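Local atomic coordinates of mandelate racemase / muconate lactonizing enzyme, C-terminal domain protein (Labrenzia alexandrii, PDB entry 4E5T), a protein that binds magnesium and is probably an enzyme of the mandelate racemase/muconate lactonizing group of the enolase superfamily, its substrate and reaction not established. Residues A114-S128 with W360-G372. Residues are numbered along the deposited sequence; the frame is centred on the assembly and turned at random.
Sequences AYELLGGKVHERLRS and WENGYIIPSQEPG
Leu126 and Ile365 form an antiparallel hydrogen-bonded pair, with Leu126 N to Ile365 O at 2.8 Å and Ile365 N to Leu126 O at 2.9 Å. Their side chains meet on the buried face, CB to CB. Pro367 CG packs on Leu126 CD1 at 4.0 Å, and Ile328 and Thr332 of helix 321-332 also touch Leu126. Beyond the strands, Tyr115 OH donates to Ser368 O at 2.6 Å, with the oxygen at the ring edge. At the hairpin end of the strands, Trp360 NE1 donates to Ser128 OG at 3.1 Å, near the indole plane; this hydroxyl also bonds Ser342. The other face, with Tyr364 and Arg127, is the more solvent-exposed side. There the exposed Arg125 lays its guanidinium flat on the Tyr364 ring, planes 16° apart, in a cation-pi stack. Arg125 CG sits between its own backbone N and carbonyl carbon (chi1 48°), and the extended chain runs over the ring, with CD above the face. A serine in place of Tyr364 would probably leave the Arg125 guanidinium without its stacking surface and free to swing into solvent. A type I' turn, Glu361 to Tyr364, makes 359-361 and 364-366 a beta hairpin. Its second strand, 364-366, pairs antiparallel with 126-131, the first parallel strand of the enolase-superfamily barrel.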
# COMPACT_ATOMS: atom_id res chain seq x y z
N ALA A 114 30.32 -27.89 -14.82
CA ALA A 114 29.26 -26.92 -15.11
C ALA A 114 29.45 -25.65 -14.30
O ALA A 114 29.38 -24.55 -14.83
CB ALA A 114 27.91 -27.51 -14.81
N TYR A 115 29.73 -25.83 -13.01
CA TYR A 115 29.87 -24.68 -12.11
C TYR A 115 31.02 -23.74 -12.44
O TYR A 115 31.11 -22.66 -11.86
CB TYR A 115 29.96 -25.13 -10.66
CG TYR A 115 31.14 -26.00 -10.29
CD1 TYR A 115 32.43 -25.47 -10.17
CD2 TYR A 115 30.96 -27.35 -9.99
CE1 TYR A 115 33.49 -26.27 -9.80
CE2 TYR A 115 32.01 -28.15 -9.62
CZ TYR A 115 33.28 -27.62 -9.53
OH TYR A 115 34.32 -28.44 -9.15
N GLU A 116 31.89 -24.14 -13.36
CA GLU A 116 32.95 -23.26 -13.83
C GLU A 116 32.50 -22.57 -15.12
O GLU A 116 33.28 -21.86 -15.75
CB GLU A 116 34.23 -24.05 -14.07
CG GLU A 116 34.69 -24.83 -12.86
CD GLU A 116 35.41 -23.96 -11.84
OE1 GLU A 116 36.64 -24.18 -11.61
OE2 GLU A 116 34.76 -23.05 -11.29
N LEU A 117 31.23 -22.78 -15.48
CA LEU A 117 30.63 -22.12 -16.64
C LEU A 117 29.49 -21.17 -16.21
O LEU A 117 28.94 -20.42 -17.02
CB LEU A 117 30.09 -23.16 -17.61
CG LEU A 117 31.10 -24.16 -18.16
CD1 LEU A 117 30.39 -25.16 -19.08
CD2 LEU A 117 32.18 -23.43 -18.90
N LEU A 118 29.13 -21.22 -14.94
CA LEU A 118 28.02 -20.43 -14.44
C LEU A 118 28.44 -19.61 -13.24
O LEU A 118 27.74 -19.59 -12.24
CB LEU A 118 26.86 -21.35 -14.03
CG LEU A 118 26.28 -22.12 -15.21
CD1 LEU A 118 25.36 -23.22 -14.74
CD2 LEU A 118 25.57 -21.14 -16.12
N GLY A 119 29.61 -18.97 -13.34
CA GLY A 119 30.06 -18.08 -12.29
C GLY A 119 31.27 -18.55 -11.51
O GLY A 119 31.86 -17.76 -10.77
N GLY A 120 31.64 -19.82 -11.65
CA GLY A 120 32.84 -20.31 -11.00
C GLY A 120 32.70 -20.81 -9.58
O GLY A 120 31.79 -20.42 -8.86
N LYS A 121 33.63 -21.67 -9.17
CA LYS A 121 33.59 -22.29 -7.86
C LYS A 121 33.65 -21.22 -6.78
O LYS A 121 34.43 -20.28 -6.87
CB LYS A 121 34.74 -23.30 -7.67
CG LYS A 121 34.73 -24.02 -6.32
CD LYS A 121 35.91 -24.98 -6.15
CE LYS A 121 35.73 -26.31 -6.88
NZ LYS A 121 36.90 -27.23 -6.68
N VAL A 122 32.79 -21.37 -5.78
CA VAL A 122 32.80 -20.47 -4.64
C VAL A 122 33.11 -21.26 -3.37
O VAL A 122 33.74 -20.75 -2.44
CB VAL A 122 31.46 -19.72 -4.52
CG1 VAL A 122 31.33 -19.03 -3.16
CG2 VAL A 122 31.32 -18.73 -5.64
N HIS A 123 32.72 -22.53 -3.35
CA HIS A 123 32.93 -23.36 -2.17
C HIS A 123 33.83 -24.56 -2.45
O HIS A 123 33.75 -25.19 -3.50
CB HIS A 123 31.60 -23.84 -1.62
CG HIS A 123 30.63 -22.74 -1.36
ND1 HIS A 123 30.47 -22.17 -0.12
CD2 HIS A 123 29.79 -22.09 -2.19
CE1 HIS A 123 29.55 -21.22 -0.19
NE2 HIS A 123 29.12 -21.15 -1.44
N GLU A 124 34.69 -24.87 -1.48
CA GLU A 124 35.52 -26.05 -1.61
C GLU A 124 34.80 -27.22 -0.97
O GLU A 124 35.07 -28.39 -1.29
CB GLU A 124 36.92 -25.82 -1.02
CG GLU A 124 37.87 -24.94 -1.89
CD GLU A 124 38.08 -25.46 -3.34
OE1 GLU A 124 37.71 -26.62 -3.66
OE2 GLU A 124 38.62 -24.69 -4.17
N ARG A 125 33.85 -26.89 -0.09
CA ARG A 125 33.01 -27.88 0.56
C ARG A 125 31.60 -27.33 0.72
O ARG A 125 31.41 -26.14 0.93
CB ARG A 125 33.60 -28.30 1.91
CG ARG A 125 34.01 -27.12 2.78
CD ARG A 125 34.49 -27.53 4.17
NE ARG A 125 34.24 -26.47 5.15
CZ ARG A 125 34.32 -26.62 6.47
NH1 ARG A 125 34.06 -25.59 7.27
NH2 ARG A 125 34.66 -27.79 7.00
N LEU A 126 30.61 -28.20 0.60
CA LEU A 126 29.21 -27.79 0.67
C LEU A 126 28.57 -28.32 1.94
O LEU A 126 28.38 -29.53 2.09
CB LEU A 126 28.46 -28.34 -0.54
CG LEU A 126 29.02 -27.86 -1.88
CD1 LEU A 126 28.29 -28.49 -3.06
CD2 LEU A 126 28.89 -26.36 -1.94
N ARG A 127 28.26 -27.43 2.88
CA ARG A 127 27.55 -27.82 4.10
C ARG A 127 26.30 -28.69 3.83
O ARG A 127 25.51 -28.41 2.94
CB ARG A 127 27.17 -26.59 4.92
CG ARG A 127 26.57 -26.93 6.26
CD ARG A 127 26.26 -25.68 7.05
NE ARG A 127 25.59 -25.97 8.30
CZ ARG A 127 24.81 -25.11 8.95
NH1 ARG A 127 24.60 -23.90 8.45
NH2 ARG A 127 24.24 -25.45 10.09
N SER A 128 26.14 -29.75 4.62
CA SER A 128 25.13 -30.76 4.32
C SER A 128 24.19 -31.03 5.49
O SER A 128 24.54 -30.78 6.64
CB SER A 128 25.84 -32.06 3.90
OG SER A 128 25.21 -33.20 4.46
N TRP A 360 31.19 -37.50 0.41
CA TRP A 360 30.71 -36.94 1.67
C TRP A 360 31.78 -37.11 2.75
O TRP A 360 32.20 -38.24 3.06
CB TRP A 360 29.41 -37.66 2.08
CG TRP A 360 28.61 -36.94 3.14
CD1 TRP A 360 27.53 -36.12 2.94
CD2 TRP A 360 28.82 -36.99 4.55
NE1 TRP A 360 27.06 -35.64 4.14
CE2 TRP A 360 27.83 -36.16 5.15
CE3 TRP A 360 29.74 -37.64 5.38
CZ2 TRP A 360 27.75 -35.97 6.53
CZ3 TRP A 360 29.65 -37.45 6.76
CH2 TRP A 360 28.66 -36.62 7.32
N GLU A 361 32.21 -36.00 3.34
CA GLU A 361 33.21 -36.05 4.42
C GLU A 361 32.87 -35.10 5.55
O GLU A 361 32.84 -33.89 5.33
CB GLU A 361 34.58 -35.64 3.91
CG GLU A 361 35.14 -36.49 2.81
CD GLU A 361 36.50 -36.00 2.40
OE1 GLU A 361 37.03 -35.08 3.08
OE2 GLU A 361 37.04 -36.55 1.41
N ASN A 362 32.69 -35.64 6.75
CA ASN A 362 32.49 -34.81 7.95
C ASN A 362 31.48 -33.69 7.84
O ASN A 362 31.78 -32.56 8.22
CB ASN A 362 33.81 -34.23 8.44
CG ASN A 362 34.47 -35.13 9.42
OD1 ASN A 362 34.40 -34.91 10.64
ND2 ASN A 362 35.11 -36.19 8.91
N GLY A 363 30.30 -33.99 7.31
CA GLY A 363 29.24 -33.01 7.19
C GLY A 363 29.24 -32.18 5.91
O GLY A 363 28.39 -31.31 5.75
N TYR A 364 30.18 -32.45 5.01
CA TYR A 364 30.24 -31.67 3.78
C TYR A 364 30.34 -32.51 2.52
O TYR A 364 31.07 -33.49 2.47
CB TYR A 364 31.37 -30.63 3.82
CG TYR A 364 31.31 -29.71 5.01
CD1 TYR A 364 31.84 -30.11 6.22
CD2 TYR A 364 30.71 -28.46 4.93
CE1 TYR A 364 31.78 -29.27 7.34
CE2 TYR A 364 30.64 -27.60 6.05
CZ TYR A 364 31.18 -28.03 7.24
OH TYR A 364 31.16 -27.25 8.37
N ILE A 365 29.56 -32.14 1.51
CA ILE A 365 29.75 -32.66 0.18
C ILE A 365 31.01 -31.99 -0.35
O ILE A 365 31.20 -30.80 -0.16
CB ILE A 365 28.60 -32.25 -0.73
CG1 ILE A 365 27.27 -32.73 -0.15
CG2 ILE A 365 28.81 -32.77 -2.14
CD1 ILE A 365 27.32 -34.14 0.30
N ILE A 366 31.87 -32.77 -1.01
CA ILE A 366 33.01 -32.20 -1.72
C ILE A 366 32.75 -32.32 -3.22
O ILE A 366 32.65 -33.44 -3.76
CB ILE A 366 34.37 -32.84 -1.34
CG1 ILE A 366 34.91 -32.31 -0.01
CG2 ILE A 366 35.41 -32.45 -2.34
CD1 ILE A 366 34.14 -32.74 1.19
N PRO A 367 32.61 -31.17 -3.90
CA PRO A 367 32.30 -31.12 -5.33
C PRO A 367 33.33 -31.83 -6.18
O PRO A 367 34.55 -31.68 -5.99
CB PRO A 367 32.33 -29.62 -5.65
CG PRO A 367 32.06 -28.97 -4.37
CD PRO A 367 32.72 -29.82 -3.33
N SER A 368 32.82 -32.59 -7.13
CA SER A 368 33.62 -33.16 -8.20
C SER A 368 34.30 -32.06 -9.03
O SER A 368 33.79 -30.94 -9.16
CB SER A 368 32.73 -34.04 -9.08
OG SER A 368 33.48 -34.68 -10.10
N GLN A 369 35.44 -32.38 -9.61
CA GLN A 369 36.14 -31.46 -10.49
C GLN A 369 36.13 -32.02 -11.92
O GLN A 369 36.77 -31.48 -12.83
CB GLN A 369 37.57 -31.18 -9.99
CG GLN A 369 37.63 -30.15 -8.86
CD GLN A 369 38.84 -30.33 -7.96
OE1 GLN A 369 38.91 -29.78 -6.86
NE2 GLN A 369 39.82 -31.11 -8.43
N GLU A 370 35.39 -33.11 -12.09
CA GLU A 370 35.21 -33.74 -13.38
C GLU A 370 34.26 -32.91 -14.23
O GLU A 370 33.51 -32.09 -13.70
CB GLU A 370 34.70 -35.16 -13.18
CG GLU A 370 35.80 -36.11 -12.68
CD GLU A 370 37.08 -36.02 -13.53
OE1 GLU A 370 37.03 -36.38 -14.74
OE2 GLU A 370 38.12 -35.59 -12.97
N PRO A 371 34.30 -33.09 -15.56
CA PRO A 371 33.45 -32.28 -16.45
C PRO A 371 31.98 -32.44 -16.16
O PRO A 371 31.57 -33.49 -15.65
CB PRO A 371 33.74 -32.86 -17.83
CG PRO A 371 35.05 -33.50 -17.73
CD PRO A 371 35.19 -33.98 -16.31
N GLY A 372 31.20 -31.41 -16.48
CA GLY A 372 29.74 -31.47 -16.44
C GLY A 372 29.15 -31.56 -15.04
O GLY A 372 29.37 -30.70 -14.18
O HOH W 1 26.73 -30.70 7.89